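Local coordinates for myosin regulatory light chain (Placopecten magellanicus, PDB 3PN7), which probably confers calcium control on molluscan muscle contraction, as a calcium-binding light chain of myosin, at residues L109-I114 with G142-V147. Sequence-based numbering, arbitrary orientation.
Sequences LNIEYI and GKFDYV
Asn110, at the N-cap position of helix 111-120 but making no capping bond with its side chain, instead runs alongside Lys143 and accepts a hydrogen bond from its ammonium, NZ to OD1 at 2.7 Å and in the carbonyl plane of the amide. The lysine chain bends at chi2 (-71°), which carries NZ across to the neighbouring strand. Without this amide, as with an alanine here, the Lys143 ammonium would probably lose its acceptor and its chain be set free to turn. Next to this bond the two short strands pair antiparallel: Leu109 and Phe144 exchange both backbone bonds, Phe144 N to Leu109 O (2.8 Å) and Leu109 N to Phe144 O (3.1 Å). A third bond, from Ile111 N to Gly142 O, is nearly straight at N-H (169°). On the face carrying Leu109 and Phe144, the phenyl ring extends into the core with CG anti to its backbone N (chi1 179°), where Ile114 CG2 lies over one ring face, 3.9 Å from CG. Phe149 meets this ring, and Val139 touches the same side chain. Two strands that each lead into a helix, paired antiparallel in this way, are characteristic of the loop-to-loop beta bridge of paired EF-hands.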
loop_
_atom_site.group_PDB
_atom_site.type_symbol
_atom_site.label_atom_id
_atom_site.label_comp_id
_atom_site.label_asym_id
_atom_site.label_seq_id
_atom_site.Cartn_x
_atom_site.Cartn_y
_atom_site.Cartn_z
ATOM N N LEU B 109 9.019 10.353 -6.817
ATOM C CA LEU B 109 7.683 10.363 -6.253
ATOM C C LEU B 109 7.359 11.841 -6.029
ATOM O O LEU B 109 8.235 12.607 -5.624
ATOM C CB LEU B 109 7.712 9.624 -4.908
ATOM C CG LEU B 109 6.922 8.347 -4.672
ATOM C CD1 LEU B 109 6.758 7.550 -5.961
ATOM C CD2 LEU B 109 7.538 7.485 -3.553
ATOM N N ASN B 110 6.127 12.259 -6.311
ATOM C CA ASN B 110 5.689 13.596 -5.918
ATOM C C ASN B 110 5.883 13.769 -4.420
ATOM O O ASN B 110 5.413 12.943 -3.632
ATOM C CB ASN B 110 4.215 13.830 -6.273
ATOM C CG ASN B 110 3.988 14.018 -7.769
ATOM O OD1 ASN B 110 4.925 13.944 -8.566
ATOM N ND2 ASN B 110 2.734 14.265 -8.151
ATOM N N ILE B 111 6.567 14.840 -4.029
ATOM C CA ILE B 111 6.863 15.097 -2.619
ATOM C C ILE B 111 5.611 15.024 -1.732
ATOM O O ILE B 111 5.659 14.472 -0.645
ATOM C CB ILE B 111 7.572 16.471 -2.425
ATOM C CG1 ILE B 111 7.934 16.702 -0.948
ATOM C CG2 ILE B 111 6.686 17.606 -2.909
ATOM C CD1 ILE B 111 8.882 15.681 -0.362
ATOM N N GLU B 112 4.487 15.555 -2.212
ATOM C CA GLU B 112 3.259 15.570 -1.419
ATOM C C GLU B 112 2.686 14.166 -1.274
ATOM O O GLU B 112 2.008 13.864 -0.303
ATOM C CB GLU B 112 2.192 16.488 -2.041
ATOM C CG GLU B 112 2.686 17.401 -3.161
ATOM C CD GLU B 112 2.860 16.701 -4.512
ATOM O OE1 GLU B 112 1.940 15.950 -4.956
ATOM O OE2 GLU B 112 3.919 16.928 -5.143
ATOM N N TYR B 113 2.965 13.308 -2.243
ATOM C CA TYR B 113 2.485 11.926 -2.207
ATOM C C TYR B 113 3.233 11.125 -1.131
ATOM O O TYR B 113 2.618 10.506 -0.269
ATOM C CB TYR B 113 2.680 11.287 -3.585
ATOM C CG TYR B 113 2.123 9.891 -3.776
ATOM C CD1 TYR B 113 0.983 9.464 -3.103
ATOM C CD2 TYR B 113 2.738 9.003 -4.660
ATOM C CE1 TYR B 113 0.467 8.173 -3.309
ATOM C CE2 TYR B 113 2.242 7.733 -4.873
ATOM C CZ TYR B 113 1.115 7.316 -4.190
ATOM O OH TYR B 113 0.634 6.049 -4.409
ATOM N N ILE B 114 4.564 11.136 -1.170
ATOM C CA ILE B 114 5.320 10.403 -0.152
ATOM C C ILE B 114 5.132 10.957 1.277
ATOM O O ILE B 114 5.133 10.212 2.252
ATOM C CB ILE B 114 6.821 10.270 -0.511
ATOM C CG1 ILE B 114 7.478 9.304 0.469
ATOM C CG2 ILE B 114 7.517 11.637 -0.555
ATOM C CD1 ILE B 114 6.900 7.886 0.393
ATOM N N GLY B 142 9.580 19.477 -6.667
ATOM C CA GLY B 142 8.489 18.703 -6.107
ATOM C C GLY B 142 8.674 17.198 -6.243
ATOM O O GLY B 142 7.740 16.431 -6.000
ATOM N N LYS B 143 9.874 16.769 -6.626
ATOM C CA LYS B 143 10.151 15.330 -6.800
ATOM C C LYS B 143 11.163 14.763 -5.801
ATOM O O LYS B 143 12.319 15.194 -5.720
ATOM C CB LYS B 143 10.617 15.008 -8.222
ATOM C CG LYS B 143 9.724 15.540 -9.332
ATOM C CD LYS B 143 8.401 14.802 -9.419
ATOM C CE LYS B 143 7.708 15.149 -10.730
ATOM N NZ LYS B 143 6.307 14.637 -10.789
ATOM N N PHE B 144 10.686 13.785 -5.045
ATOM C CA PHE B 144 11.475 13.062 -4.076
ATOM C C PHE B 144 12.269 11.969 -4.796
ATOM O O PHE B 144 11.698 11.010 -5.315
ATOM C CB PHE B 144 10.518 12.468 -3.033
ATOM C CG PHE B 144 11.186 11.653 -1.950
ATOM C CD1 PHE B 144 11.684 12.261 -0.813
ATOM C CD2 PHE B 144 11.245 10.273 -2.040
ATOM C CE1 PHE B 144 12.266 11.517 0.196
ATOM C CE2 PHE B 144 11.824 9.521 -1.027
ATOM C CZ PHE B 144 12.331 10.142 0.087
ATOM N N ASP B 145 13.591 12.121 -4.813
ATOM C CA ASP B 145 14.491 11.158 -5.455
ATOM C C ASP B 145 14.696 9.938 -4.561
ATOM O O ASP B 145 15.614 9.905 -3.742
ATOM C CB ASP B 145 15.836 11.819 -5.720
ATOM C CG ASP B 145 16.750 10.976 -6.593
ATOM O OD1 ASP B 145 16.514 9.749 -6.717
ATOM O OD2 ASP B 145 17.711 11.552 -7.156
ATOM N N TYR B 146 13.853 8.926 -4.716
ATOM C CA TYR B 146 13.917 7.816 -3.785
ATOM C C TYR B 146 15.082 6.850 -3.973
ATOM O O TYR B 146 15.482 6.185 -3.019
ATOM C CB TYR B 146 12.593 7.064 -3.728
ATOM C CG TYR B 146 12.173 6.311 -4.967
ATOM C CD1 TYR B 146 12.747 5.091 -5.294
ATOM C CD2 TYR B 146 11.129 6.783 -5.768
ATOM C CE1 TYR B 146 12.321 4.371 -6.422
ATOM C CE2 TYR B 146 10.690 6.077 -6.884
ATOM C CZ TYR B 146 11.293 4.876 -7.208
ATOM O OH TYR B 146 10.857 4.184 -8.302
ATOM N N VAL B 147 15.604 6.748 -5.193
ATOM C CA VAL B 147 16.830 5.986 -5.413
ATOM C C VAL B 147 17.976 6.584 -4.589
ATOM O O VAL B 147 18.677 5.887 -3.868
ATOM C CB VAL B 147 17.216 5.957 -6.904
ATOM C CG1 VAL B 147 18.566 5.251 -7.097
ATOM C CG2 VAL B 147 16.113 5.280 -7.715
#